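Local coordinates for protein hyaluronidase (Thermobaculum terrenum, PDB 5DIY) that probably removes N-acetylglucosamine from O-GlcNAc-modified proteins as a family 84 glycoside hydrolase, studied here as a variant with its predicted proton donor replaced, at residues M304-F307 with Y308-N311; Q281-P284 with Q285-W288; Q388-I391 with T392-L396; E350-S353 with M354-Y358; Q141-F144 with L145-L149. All coordinates share one frame; numbering follows the deposited sequence.

Contact 1 of 5, residues M304-F307 with Y308-N311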
loop_
_atom_site.group_PDB
_atom_site.type_symbol
_atom_site.label_atom_id
_atom_site.label_comp_id
_atom_site.label_asym_id
_atom_site.label_seq_id
_atom_site.Cartn_x
_atom_site.Cartn_y
_atom_site.Cartn_z
ATOM N N MET C 304 -17.475 -8.447 -5.217
ATOM C CA MET C 304 -16.323 -7.708 -4.690
ATOM C C MET C 304 -16.113 -8.015 -3.210
ATOM O O MET C 304 -14.989 -8.278 -2.799
ATOM C CB MET C 304 -16.456 -6.194 -4.928
ATOM C CG MET C 304 -16.137 -5.765 -6.360
ATOM S SD MET C 304 -14.479 -6.192 -6.920
ATOM C CE MET C 304 -13.477 -5.220 -5.797
ATOM N N GLU C 305 -17.191 -7.998 -2.428
ATOM C CA GLU C 305 -17.144 -8.415 -1.022
ATOM C C GLU C 305 -16.412 -9.754 -0.878
ATOM O O GLU C 305 -15.474 -9.877 -0.088
ATOM C CB GLU C 305 -18.560 -8.528 -0.436
ATOM C CG GLU C 305 -19.245 -7.200 -0.130
ATOM C CD GLU C 305 -18.865 -6.599 1.221
ATOM O OE1 GLU C 305 -17.875 -7.034 1.853
ATOM O OE2 GLU C 305 -19.566 -5.668 1.668
ATOM N N LYS C 306 -16.817 -10.737 -1.678
ATOM C CA LYS C 306 -16.227 -12.078 -1.612
ATOM C C LYS C 306 -14.759 -12.107 -2.026
ATOM O O LYS C 306 -13.947 -12.744 -1.371
ATOM C CB LYS C 306 -17.011 -13.066 -2.488
ATOM C CG LYS C 306 -16.676 -14.519 -2.208
ATOM C CD LYS C 306 -17.295 -14.946 -0.884
ATOM C CE LYS C 306 -16.620 -16.156 -0.305
ATOM N NZ LYS C 306 -17.060 -16.362 1.101
ATOM N N PHE C 307 -14.444 -11.437 -3.128
ATOM C CA PHE C 307 -13.088 -11.384 -3.645
ATOM C C PHE C 307 -12.158 -10.654 -2.662
ATOM O O PHE C 307 -10.990 -11.034 -2.517
ATOM C CB PHE C 307 -13.086 -10.705 -5.021
ATOM C CG PHE C 307 -11.724 -10.559 -5.633
ATOM C CD1 PHE C 307 -11.014 -11.679 -6.056
ATOM C CD2 PHE C 307 -11.156 -9.297 -5.811
ATOM C CE1 PHE C 307 -9.760 -11.551 -6.627
ATOM C CE2 PHE C 307 -9.899 -9.162 -6.391
ATOM C CZ PHE C 307 -9.199 -10.288 -6.795
ATOM N N TYR C 308 -12.686 -9.626 -1.986
ATOM C CA TYR C 308 -11.905 -8.862 -1.007
ATOM C C TYR C 308 -11.468 -9.714 0.193
ATOM O O TYR C 308 -10.406 -9.464 0.757
ATOM C CB TYR C 308 -12.616 -7.574 -0.536
ATOM C CG TYR C 308 -11.840 -6.893 0.577
ATOM C CD1 TYR C 308 -10.509 -6.501 0.377
ATOM C CD2 TYR C 308 -12.393 -6.715 1.849
ATOM C CE1 TYR C 308 -9.757 -5.936 1.400
ATOM C CE2 TYR C 308 -11.648 -6.138 2.878
ATOM C CZ TYR C 308 -10.331 -5.750 2.646
ATOM O OH TYR C 308 -9.579 -5.187 3.645
ATOM N N GLN C 309 -12.244 -10.738 0.553
ATOM C CA GLN C 309 -11.847 -11.651 1.640
ATOM C C GLN C 309 -10.490 -12.348 1.419
ATOM O O GLN C 309 -9.820 -12.689 2.386
ATOM C CB GLN C 309 -12.921 -12.706 1.885
ATOM C CG GLN C 309 -14.210 -12.170 2.476
ATOM C CD GLN C 309 -15.272 -13.245 2.625
ATOM O OE1 GLN C 309 -15.200 -14.305 1.998
ATOM N NE2 GLN C 309 -16.265 -12.977 3.467
ATOM N N SER C 310 -10.099 -12.537 0.158
ATOM C CA SER C 310 -8.794 -13.096 -0.215
ATOM C C SER C 310 -7.714 -12.027 -0.518
ATOM O O SER C 310 -6.571 -12.379 -0.841
ATOM C CB SER C 310 -8.965 -14.044 -1.421
ATOM O OG SER C 310 -9.608 -15.256 -1.044
ATOM N N ASN C 311 -8.059 -10.740 -0.398
ATOM C CA ASN C 311 -7.116 -9.638 -0.612
ATOM C C ASN C 311 -7.062 -8.666 0.568
ATOM O O ASN C 311 -6.952 -7.450 0.378
ATOM C CB ASN C 311 -7.480 -8.892 -1.899
ATOM C CG ASN C 311 -7.328 -9.762 -3.129
ATOM O OD1 ASN C 311 -6.219 -9.979 -3.610
ATOM N ND2 ASN C 311 -8.443 -10.277 -3.634
HETATM O O HOH W 1 -12.560 -15.122 -1.531
#
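Tyr-308 N donates to Met-304 O across 2.8 Å, the last firm i-to-i+4 bond before helix 301-308 gives way to a type I turn from Tyr-308 to Asn-311. One residue on, Gln-309 N divides itself between Glu-305 O and Lys-306 O, and both bonds are weak. Phe-307 O then takes two donors from opposite faces of its carbonyl plane: Ser-310 N at 3.2 Å and the side-chain Asn-311 ND2 at 2.9 Å. Neither comes in on a lone pair.

The same ND2 lies over the centre of the Phe-307 ring, 3.2 Å above its plane, with amide and ring planes 51° apart. The ring is brought beneath the turn because its CG stands anti to the backbone N (chi1 178°). Lys-306 bends at chi2 and carries NZ to Gln-309 OE1, a 2.9 Å hydrogen bond tilted only slightly from the carbonyl plane; NZ also forms a salt bridge with Glu-350 of helix 340-362. A water bridges the two segments, donating to Lys-306 O at 2.8 Å and hydrogen-bonding Ser-310 OG.

Chemically, then, where the backbone bonds weaken, at Gln-309 N, side-chain and water bonds also link the last helical residues to the turn. The buried Asn-311 amide meets both a carbonyl and an aromatic face, which should restrict its rotation.

Contact 2 of 5, residues Q281-P284 with Q285-W288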
loop_
_atom_site.group_PDB
_atom_site.type_symbol
_atom_site.label_atom_id
_atom_site.label_comp_id
_atom_site.label_asym_id
_atom_site.label_seq_id
_atom_site.Cartn_x
_atom_site.Cartn_y
_atom_site.Cartn_z
ATOM N N GLN C 281 -18.034 10.003 11.947
ATOM C CA GLN C 281 -19.097 9.149 11.382
ATOM C C GLN C 281 -18.592 8.114 10.350
ATOM O O GLN C 281 -19.400 7.425 9.721
ATOM C CB GLN C 281 -20.200 10.023 10.769
ATOM C CG GLN C 281 -20.970 10.844 11.793
ATOM N N TYR C 282 -17.272 7.994 10.192
ATOM C CA TYR C 282 -16.680 7.060 9.217
ATOM C C TYR C 282 -16.828 5.598 9.644
ATOM O O TYR C 282 -16.396 5.236 10.727
ATOM C CB TYR C 282 -15.193 7.372 9.017
ATOM C CG TYR C 282 -14.482 6.429 8.062
ATOM C CD1 TYR C 282 -14.795 6.416 6.704
ATOM C CD2 TYR C 282 -13.502 5.547 8.520
ATOM C CE1 TYR C 282 -14.153 5.556 5.825
ATOM C CE2 TYR C 282 -12.852 4.680 7.653
ATOM C CZ TYR C 282 -13.178 4.686 6.307
ATOM O OH TYR C 282 -12.530 3.838 5.436
ATOM N N ASN C 283 -17.442 4.776 8.787
ATOM C CA ASN C 283 -17.449 3.314 8.949
ATOM C C ASN C 283 -16.790 2.691 7.719
ATOM O O ASN C 283 -17.286 2.883 6.610
ATOM C CB ASN C 283 -18.876 2.782 9.123
ATOM C CG ASN C 283 -18.934 1.258 9.214
ATOM O OD1 ASN C 283 -18.670 0.547 8.236
ATOM N ND2 ASN C 283 -19.294 0.750 10.386
ATOM N N PRO C 284 -15.682 1.941 7.907
ATOM C CA PRO C 284 -14.929 1.441 6.738
ATOM C C PRO C 284 -15.692 0.476 5.822
ATOM O O PRO C 284 -15.464 0.495 4.616
ATOM C CB PRO C 284 -13.694 0.763 7.361
ATOM C CG PRO C 284 -14.070 0.484 8.775
ATOM C CD PRO C 284 -15.042 1.555 9.176
ATOM N N GLN C 285 -16.600 -0.330 6.373
ATOM C CA GLN C 285 -17.365 -1.287 5.565
ATOM C C GLN C 285 -18.465 -0.582 4.783
ATOM O O GLN C 285 -18.661 -0.879 3.611
ATOM C CB GLN C 285 -17.968 -2.420 6.416
ATOM C CG GLN C 285 -16.952 -3.447 6.910
ATOM C CD GLN C 285 -16.067 -2.927 8.028
ATOM O OE1 GLN C 285 -16.507 -2.158 8.880
ATOM N NE2 GLN C 285 -14.808 -3.340 8.026
ATOM N N ASP C 286 -19.184 0.333 5.439
ATOM C CA ASP C 286 -20.176 1.193 4.768
ATOM C C ASP C 286 -19.515 1.957 3.621
ATOM O O ASP C 286 -20.064 2.047 2.518
ATOM C CB ASP C 286 -20.769 2.239 5.728
ATOM C CG ASP C 286 -21.651 1.644 6.822
ATOM O OD1 ASP C 286 -21.888 0.416 6.858
ATOM O OD2 ASP C 286 -22.123 2.439 7.660
ATOM N N SER C 287 -18.340 2.519 3.902
ATOM C CA SER C 287 -17.631 3.344 2.930
ATOM C C SER C 287 -17.142 2.520 1.746
ATOM O O SER C 287 -17.300 2.925 0.594
ATOM C CB SER C 287 -16.451 4.052 3.594
ATOM O OG SER C 287 -15.894 5.007 2.714
ATOM N N TRP C 288 -16.556 1.362 2.043
ATOM C CA TRP C 288 -16.051 0.460 1.009
ATOM C C TRP C 288 -17.156 -0.012 0.052
ATOM O O TRP C 288 -16.923 -0.100 -1.152
ATOM C CB TRP C 288 -15.337 -0.732 1.643
ATOM C CG TRP C 288 -14.490 -1.504 0.700
ATOM C CD1 TRP C 288 -13.210 -1.221 0.319
ATOM C CD2 TRP C 288 -14.857 -2.707 0.022
ATOM N NE1 TRP C 288 -12.752 -2.172 -0.565
ATOM C CE2 TRP C 288 -13.742 -3.099 -0.763
ATOM C CE3 TRP C 288 -16.015 -3.497 0.003
ATOM C CZ2 TRP C 288 -13.753 -4.244 -1.559
ATOM C CZ3 TRP C 288 -16.030 -4.638 -0.796
ATOM C CH2 TRP C 288 -14.897 -5.002 -1.563
#
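Asn-283 reaches from the loop over the first turn of helix 284-296 as its N-cap. Its CB lies 3.6 Å from Asp-286 OD2, and its CG sits against the Asp-286 carboxylate, whose plane is only 20° from that of the amide; the two flat groups stack while their side chains cross at about a right angle. At the tip, OD1 accepts from Asp-286 N at 2.9 Å in an almost straight bond (176° at the hydrogen), the donor tilted from the carbonyl plane. Gln-285 N also points to OD1, but that bond is weak. With CG anti to the backbone N (chi1 177°), the amide turns back over these two N-H groups of the first helical turn. With an alanine here, Asp-286 N would probably lose its capping acceptor, and Gln-285 N its weaker one.

The backbone bond runs from Ser-287 N to Asn-283 O at 2.9 Å, and Trp-288 N follows with a bond to Pro-284 O. Beside them, Tyr-282 CE1 touches Ser-287 CB at 3.5 Å, and the Pro-284 ring lies alongside the Gln-285 side chain, CG to OE1 3.6 Å.

The helix start is seated against helix 262-277, where Ser-287 OG hydrogen-bonds Gln-274 and Tyr-282 touches Thr-271. Trp-288 packs on Met-304 and Glu-305 of helix 301-308.

Contact 3 of 5, residues Q388-I391 with T392-L396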
loop_
_atom_site.group_PDB
_atom_site.type_symbol
_atom_site.label_atom_id
_atom_site.label_comp_id
_atom_site.label_asym_id
_atom_site.label_seq_id
_atom_site.Cartn_x
_atom_site.Cartn_y
_atom_site.Cartn_z
ATOM N N GLN C 388 -10.159 -29.778 -6.786
ATOM C CA GLN C 388 -9.459 -31.061 -6.743
ATOM C C GLN C 388 -9.277 -31.613 -5.321
ATOM O O GLN C 388 -9.295 -32.828 -5.131
ATOM C CB GLN C 388 -8.121 -30.971 -7.481
ATOM C CG GLN C 388 -8.282 -30.694 -8.976
ATOM C CD GLN C 388 -9.007 -31.807 -9.704
ATOM O OE1 GLN C 388 -8.772 -32.982 -9.437
ATOM N NE2 GLN C 388 -9.903 -31.442 -10.614
ATOM N N ALA C 389 -9.111 -30.737 -4.329
ATOM C CA ALA C 389 -9.115 -31.169 -2.917
ATOM C C ALA C 389 -10.461 -31.776 -2.514
ATOM O O ALA C 389 -10.503 -32.765 -1.783
ATOM C CB ALA C 389 -8.761 -30.015 -1.989
ATOM N N MET C 390 -11.545 -31.169 -2.994
ATOM C CA MET C 390 -12.910 -31.682 -2.814
ATOM C C MET C 390 -13.050 -33.115 -3.320
ATOM O O MET C 390 -13.584 -33.983 -2.624
ATOM C CB MET C 390 -13.902 -30.769 -3.546
ATOM C CG MET C 390 -15.364 -31.195 -3.519
ATOM S SD MET C 390 -16.075 -30.896 -1.904
ATOM C CE MET C 390 -17.621 -31.783 -2.068
ATOM N N ILE C 391 -12.555 -33.351 -4.530
ATOM C CA ILE C 391 -12.623 -34.668 -5.148
ATOM C C ILE C 391 -11.817 -35.675 -4.335
ATOM O O ILE C 391 -12.273 -36.796 -4.099
ATOM C CB ILE C 391 -12.123 -34.640 -6.611
ATOM C CG1 ILE C 391 -13.068 -33.800 -7.479
ATOM C CG2 ILE C 391 -12.024 -36.052 -7.184
ATOM C CD1 ILE C 391 -12.396 -33.226 -8.706
ATOM N N THR C 392 -10.627 -35.264 -3.904
ATOM C CA THR C 392 -9.744 -36.139 -3.141
ATOM C C THR C 392 -10.391 -36.567 -1.822
ATOM O O THR C 392 -10.468 -37.763 -1.539
ATOM C CB THR C 392 -8.373 -35.472 -2.899
ATOM O OG1 THR C 392 -7.793 -35.126 -4.159
ATOM C CG2 THR C 392 -7.424 -36.406 -2.148
ATOM N N PHE C 393 -10.874 -35.597 -1.043
ATOM C CA PHE C 393 -11.544 -35.878 0.239
ATOM C C PHE C 393 -12.805 -36.730 0.092
ATOM O O PHE C 393 -13.011 -37.658 0.879
ATOM C CB PHE C 393 -11.919 -34.587 0.987
ATOM C CG PHE C 393 -10.793 -33.960 1.769
ATOM C CD1 PHE C 393 -10.093 -34.686 2.727
ATOM C CD2 PHE C 393 -10.472 -32.615 1.591
ATOM C CE1 PHE C 393 -9.069 -34.100 3.464
ATOM C CE2 PHE C 393 -9.459 -32.020 2.331
ATOM C CZ PHE C 393 -8.752 -32.766 3.265
ATOM N N SER C 394 -13.642 -36.418 -0.899
ATOM C CA SER C 394 -14.871 -37.193 -1.154
ATOM C C SER C 394 -14.577 -38.680 -1.383
ATOM O O SER C 394 -15.241 -39.552 -0.831
ATOM C CB SER C 394 -15.621 -36.642 -2.372
ATOM O OG SER C 394 -15.864 -35.250 -2.253
ATOM N N ASN C 395 -13.565 -38.953 -2.196
ATOM C CA ASN C 395 -13.163 -40.326 -2.493
ATOM C C ASN C 395 -12.411 -41.023 -1.373
ATOM O O ASN C 395 -12.469 -42.246 -1.261
ATOM C CB ASN C 395 -12.387 -40.362 -3.798
ATOM C CG ASN C 395 -13.278 -40.066 -4.976
ATOM O OD1 ASN C 395 -14.174 -40.837 -5.261
ATOM N ND2 ASN C 395 -13.077 -38.938 -5.629
ATOM N N LEU C 396 -11.722 -40.246 -0.542
ATOM C CA LEU C 396 -11.148 -40.761 0.691
ATOM C C LEU C 396 -12.245 -41.308 1.618
ATOM O O LEU C 396 -12.104 -42.415 2.147
ATOM C CB LEU C 396 -10.344 -39.662 1.397
ATOM C CG LEU C 396 -9.638 -40.006 2.703
ATOM C CD1 LEU C 396 -8.583 -41.078 2.480
ATOM C CD2 LEU C 396 -9.027 -38.749 3.306
#
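Three side chains fold back onto the helix backbone: Thr-392, Ser-394 and Asn-395 each add a side-chain hydrogen bond to a carbonyl that already holds the backbone N-H four residues on. Ser-394 OG makes the shortest of these, 2.6 Å to Met-390 O, from above the carbonyl plane. Thr-392 OG1 reaches Gln-388 O at 2.9 Å. In every pair the side-chain donor and the backbone N come to the oxygen from opposite faces of its plane.

Ala-389, Thr-392 and Phe-393 form the buried side. Phe-393 CD2 lies 3.4 Å from Ala-389 O, while the straight Phe-393 N bond to the same oxygen (175°) holds the turn. Ala-389 and Phe-393 pack on helix 440-451, and the Phe-393 ring meets that of Phe-335.

The partly exposed side has short polar bonds but looser side-chain packing: Met-390 brings only its CE toward Ser-394 OG, at 3.9 Å. Ile-391 and Asn-395 run side by side there, and Asn-395 ND2 bonds Ile-391 O at 2.8 Å from outside the carbonyl plane. Asn-395 CG stands anti to its own carbonyl carbon (chi1 -69°), which turns the amide back along the helix.

Serine and threonine hydroxyls bonded to the preceding turn are a familiar alpha-helical feature; the Asn-395 amide does the same here, in long helix 373-398 of a helical bundle well away from the sugar site.

Contact 4 of 5, residues E350-S353 with M354-Y358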
loop_
_atom_site.group_PDB
_atom_site.type_symbol
_atom_site.label_atom_id
_atom_site.label_comp_id
_atom_site.label_asym_id
_atom_site.label_seq_id
_atom_site.Cartn_x
_atom_site.Cartn_y
_atom_site.Cartn_z
ATOM N N GLU C 350 -18.254 -23.127 -0.718
ATOM C CA GLU C 350 -17.207 -22.105 -0.829
ATOM C C GLU C 350 -16.591 -22.042 -2.233
ATOM O O GLU C 350 -16.353 -20.952 -2.778
ATOM C CB GLU C 350 -16.106 -22.355 0.209
ATOM C CG GLU C 350 -15.239 -21.146 0.485
ATOM C CD GLU C 350 -16.045 -19.970 1.000
ATOM O OE1 GLU C 350 -16.931 -20.170 1.857
ATOM O OE2 GLU C 350 -15.806 -18.842 0.540
ATOM N N ILE C 351 -16.350 -23.210 -2.825
ATOM C CA ILE C 351 -15.856 -23.287 -4.203
ATOM C C ILE C 351 -16.832 -22.606 -5.175
ATOM O O ILE C 351 -16.407 -21.778 -5.989
ATOM C CB ILE C 351 -15.581 -24.744 -4.626
ATOM C CG1 ILE C 351 -14.360 -25.290 -3.860
ATOM C CG2 ILE C 351 -15.345 -24.853 -6.133
ATOM C CD1 ILE C 351 -14.318 -26.803 -3.758
ATOM N N ILE C 352 -18.121 -22.946 -5.071
ATOM C CA ILE C 352 -19.165 -22.344 -5.911
ATOM C C ILE C 352 -19.141 -20.822 -5.761
ATOM O O ILE C 352 -19.169 -20.101 -6.761
ATOM C CB ILE C 352 -20.582 -22.880 -5.563
ATOM C CG1 ILE C 352 -20.754 -24.333 -6.044
ATOM C CG2 ILE C 352 -21.687 -21.997 -6.155
ATOM C CD1 ILE C 352 -21.015 -24.492 -7.535
ATOM N N SER C 353 -19.091 -20.361 -4.514
ATOM C CA SER C 353 -19.050 -18.925 -4.194
ATOM C C SER C 353 -17.872 -18.218 -4.878
ATOM O O SER C 353 -18.041 -17.142 -5.459
ATOM C CB SER C 353 -19.002 -18.735 -2.673
ATOM O OG SER C 353 -19.068 -17.369 -2.311
ATOM N N MET C 354 -16.699 -18.863 -4.844
ATOM C CA MET C 354 -15.481 -18.340 -5.465
ATOM C C MET C 354 -15.539 -18.365 -7.001
ATOM O O MET C 354 -15.070 -17.426 -7.647
ATOM C CB MET C 354 -14.237 -19.109 -4.964
ATOM C CG MET C 354 -13.928 -18.885 -3.486
ATOM S SD MET C 354 -12.554 -19.852 -2.816
ATOM C CE MET C 354 -11.142 -18.968 -3.461
ATOM N N GLN C 355 -16.097 -19.433 -7.573
ATOM C CA GLN C 355 -16.315 -19.537 -9.030
ATOM C C GLN C 355 -17.268 -18.472 -9.553
ATOM O O GLN C 355 -16.978 -17.825 -10.560
ATOM C CB GLN C 355 -16.849 -20.930 -9.413
ATOM C CG GLN C 355 -15.811 -22.025 -9.266
ATOM C CD GLN C 355 -16.368 -23.431 -9.414
ATOM O OE1 GLN C 355 -17.571 -23.659 -9.299
ATOM N NE2 GLN C 355 -15.485 -24.384 -9.665
ATOM N N THR C 356 -18.395 -18.308 -8.860
ATOM C CA THR C 356 -19.388 -17.269 -9.154
ATOM C C THR C 356 -18.765 -15.872 -9.095
ATOM O O THR C 356 -19.005 -15.038 -9.968
ATOM C CB THR C 356 -20.552 -17.339 -8.140
ATOM O OG1 THR C 356 -21.229 -18.588 -8.288
ATOM C CG2 THR C 356 -21.562 -16.199 -8.325
ATOM N N THR C 357 -17.978 -15.639 -8.043
ATOM C CA THR C 357 -17.274 -14.381 -7.839
ATOM C C THR C 357 -16.307 -14.087 -8.974
ATOM O O THR C 357 -16.332 -12.993 -9.532
ATOM C CB THR C 357 -16.512 -14.395 -6.501
ATOM O OG1 THR C 357 -17.458 -14.482 -5.435
ATOM C CG2 THR C 357 -15.662 -13.137 -6.323
ATOM N N TYR C 358 -15.461 -15.056 -9.311
ATOM C CA TYR C 358 -14.524 -14.875 -10.412
ATOM C C TYR C 358 -15.264 -14.588 -11.711
ATOM O O TYR C 358 -14.951 -13.620 -12.398
ATOM C CB TYR C 358 -13.620 -16.093 -10.607
ATOM C CG TYR C 358 -12.836 -16.013 -11.893
ATOM C CD1 TYR C 358 -11.655 -15.278 -11.961
ATOM C CD2 TYR C 358 -13.304 -16.630 -13.065
ATOM C CE1 TYR C 358 -10.942 -15.176 -13.142
ATOM C CE2 TYR C 358 -12.598 -16.531 -14.259
ATOM C CZ TYR C 358 -11.418 -15.805 -14.290
ATOM O OH TYR C 358 -10.708 -15.708 -15.451
#
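Thr-356 and Thr-357 both return their hydroxyls to the preceding helical turn. Thr-357 OG1 donates to Ser-353 O at 2.7 Å, tilted from the carbonyl plane, while Thr-357 N reaches that oxygen from the opposite face. Thr-356 OG1 makes the equivalent bond to Ile-352 O at 3.0 Å, but from well above the carbonyl plane. In both residues OG1 is anti to the carbonyl carbon (chi1 -64° each), the torsion that lays the hydroxyl beside the backbone N and within range of the i-4 oxygen. Two carbonyls are thus gripped by two donors each.

The backbone bonds are regular. Gln-355 N meets Ile-351 O at 2.8 Å, and Thr-356 N meets Ile-352 O at 2.9 Å with 171° at the hydrogen; Met-354 N and Thr-357 N complete the run.

Van der Waals contacts are looser and centre on Gln-355, whose chain is extended beyond CG. It runs alongside Ile-351, with NE2 3.6 Å from CG2 of that residue, and its OE1 lies 4.0 Å from Ile-352 CD1. Met-354 CG rests 3.3 Å from Glu-350 O.

Charge is handled outside the stretch: the buried Glu-350 carboxylate hydrogen-bonds Tyr-323 as well as meeting the Lys-306 charge, which would be expected to stabilise its negative charge. Within the fold, helix 340-362 is flanked by helix 301-308, whose Lys-306 touches Ser-353 and Thr-357, and by helix 373-398, where Tyr-379 and Thr-383 receive Met-354.

Contact 5 of 5, residues Q141-F144 with L145-L149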
loop_
_atom_site.group_PDB
_atom_site.type_symbol
_atom_site.label_atom_id
_atom_site.label_comp_id
_atom_site.label_asym_id
_atom_site.label_seq_id
_atom_site.Cartn_x
_atom_site.Cartn_y
_atom_site.Cartn_z
ATOM N N GLN C 141 20.065 20.141 7.773
ATOM C CA GLN C 141 18.754 20.209 7.120
ATOM C C GLN C 141 17.950 21.444 7.524
ATOM O O GLN C 141 17.384 22.126 6.665
ATOM C CB GLN C 141 17.942 18.946 7.432
ATOM C CG GLN C 141 18.474 17.711 6.728
ATOM C CD GLN C 141 17.764 16.433 7.126
ATOM O OE1 GLN C 141 16.992 16.403 8.082
ATOM N NE2 GLN C 141 18.017 15.367 6.379
ATOM N N ALA C 142 17.898 21.720 8.827
ATOM C CA ALA C 142 17.168 22.883 9.337
ATOM C C ALA C 142 17.716 24.188 8.753
ATOM O O ALA C 142 16.946 25.048 8.326
ATOM C CB ALA C 142 17.208 22.921 10.861
ATOM N N ASP C 143 19.045 24.311 8.725
ATOM C CA ASP C 143 19.712 25.490 8.162
ATOM C C ASP C 143 19.500 25.608 6.654
ATOM O O ASP C 143 19.271 26.706 6.137
ATOM C CB ASP C 143 21.215 25.472 8.477
ATOM C CG ASP C 143 21.958 26.629 7.827
ATOM O OD1 ASP C 143 21.485 27.779 7.952
ATOM O OD2 ASP C 143 22.991 26.387 7.169
ATOM N N PHE C 144 19.585 24.485 5.948
ATOM C CA PHE C 144 19.312 24.475 4.514
ATOM C C PHE C 144 17.878 24.917 4.218
ATOM O O PHE C 144 17.654 25.789 3.378
ATOM C CB PHE C 144 19.560 23.090 3.923
ATOM C CG PHE C 144 19.396 23.036 2.435
ATOM C CD1 PHE C 144 20.379 23.542 1.605
ATOM C CD2 PHE C 144 18.254 22.488 1.859
ATOM C CE1 PHE C 144 20.244 23.498 0.225
ATOM C CE2 PHE C 144 18.109 22.439 0.482
ATOM C CZ PHE C 144 19.105 22.946 -0.336
ATOM N N LEU C 145 16.918 24.316 4.913
ATOM C CA LEU C 145 15.502 24.612 4.665
ATOM C C LEU C 145 15.137 26.043 5.043
ATOM O O LEU C 145 14.355 26.688 4.336
ATOM C CB LEU C 145 14.595 23.606 5.385
ATOM C CG LEU C 145 14.668 22.180 4.820
ATOM C CD1 LEU C 145 14.051 21.195 5.799
ATOM C CD2 LEU C 145 14.000 22.088 3.453
ATOM N N THR C 146 15.712 26.536 6.144
ATOM C CA THR C 146 15.567 27.943 6.542
ATOM C C THR C 146 16.027 28.875 5.427
ATOM O O THR C 146 15.302 29.803 5.055
ATOM C CB THR C 146 16.371 28.257 7.824
ATOM O OG1 THR C 146 15.921 27.412 8.891
ATOM C CG2 THR C 146 16.215 29.749 8.240
ATOM N N ARG C 147 17.217 28.606 4.888
ATOM C CA ARG C 147 17.783 29.419 3.797
ATOM C C ARG C 147 16.983 29.330 2.495
ATOM O O ARG C 147 16.856 30.330 1.782
ATOM C CB ARG C 147 19.263 29.084 3.548
ATOM C CG ARG C 147 20.198 29.754 4.546
ATOM C CD ARG C 147 21.662 29.566 4.191
ATOM N NE ARG C 147 22.107 28.198 4.455
ATOM C CZ ARG C 147 22.500 27.296 3.548
ATOM N NH1 ARG C 147 22.556 27.575 2.250
ATOM N NH2 ARG C 147 22.871 26.084 3.961
ATOM N N VAL C 148 16.430 28.155 2.189
ATOM C CA VAL C 148 15.575 28.020 1.000
ATOM C C VAL C 148 14.294 28.847 1.184
ATOM O O VAL C 148 13.883 29.548 0.261
ATOM C CB VAL C 148 15.251 26.541 0.639
ATOM C CG1 VAL C 148 14.260 26.461 -0.520
ATOM C CG2 VAL C 148 16.527 25.775 0.283
ATOM N N LEU C 149 13.691 28.781 2.374
ATOM C CA LEU C 149 12.474 29.541 2.679
ATOM C C LEU C 149 12.709 31.043 2.574
ATOM O O LEU C 149 11.957 31.746 1.894
ATOM C CB LEU C 149 11.946 29.212 4.085
ATOM C CG LEU C 149 10.592 29.838 4.468
ATOM C CD1 LEU C 149 9.486 29.402 3.513
ATOM C CD2 LEU C 149 10.217 29.500 5.902
#
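Asp-143 and Arg-147 form an i-to-i+4 salt bridge on helix 137-153 of the TIM barrel. Arg-147 NH2 meets Asp-143 OD2 at 3.2 Å, in the guanidinium plane but from above the carboxylate plane, the two planes 50° apart. A weak bond from Arg-147 NE goes to the same oxygen. The guanidinium gets there because the arginine chain bends at chi3 (-73°). A leucine in its place would probably leave the Asp-143 carboxylate without its charged mate on this helix.

Next to the bridge, Val-148 CG2 makes a CH-pi contact over the face of the Phe-144 ring, 4.0 Å from its centroid and offset toward the rim. The Arg-147 NH2 end lies near the edge of that ring.

Further out, Tyr-134 OH hydrogen-bonds Asp-143 OD2 and the Tyr-90 carbonyl takes Arg-147 NH2, so both ends of the bridge have second partners. Leu-145 and Val-148 face strands 113-117 and 160-164, and Gln-141, held by Tyr-176 and Thr-166, has its side chain about 9 Å from that of the sugar-binding Asp-119. The Thr-146 hydroxyl and backbone N-H reach one carbonyl from opposite faces; Thr-146 OG1 donates to Ala-142 O at 2.6 Å.

How the contacts relate
Contact 5 is buried, on a helix packed against barrel strands, and stands about 34 Å or more between nearest atoms from contacts 1, 3 and 4; it has the one salt bridge made within its own segments. Contacts 1 to 4 are partly buried, and contacts 2 and 4 include exposed residues. Contacts 2 and 1 lie on successive helices and touch, one at a helix start, the other at a helix end. Contact 1 also meets contact 4, which grazes contact 3 by Ile-351 on Met-390. Contact 4 lies within helix 340-362 and contact 3 near the C-terminal end of helix 373-398, both with side-chain donors doubling backbone bonds, as Thr-146 also does in contact 5; the N-cap is in contact 2.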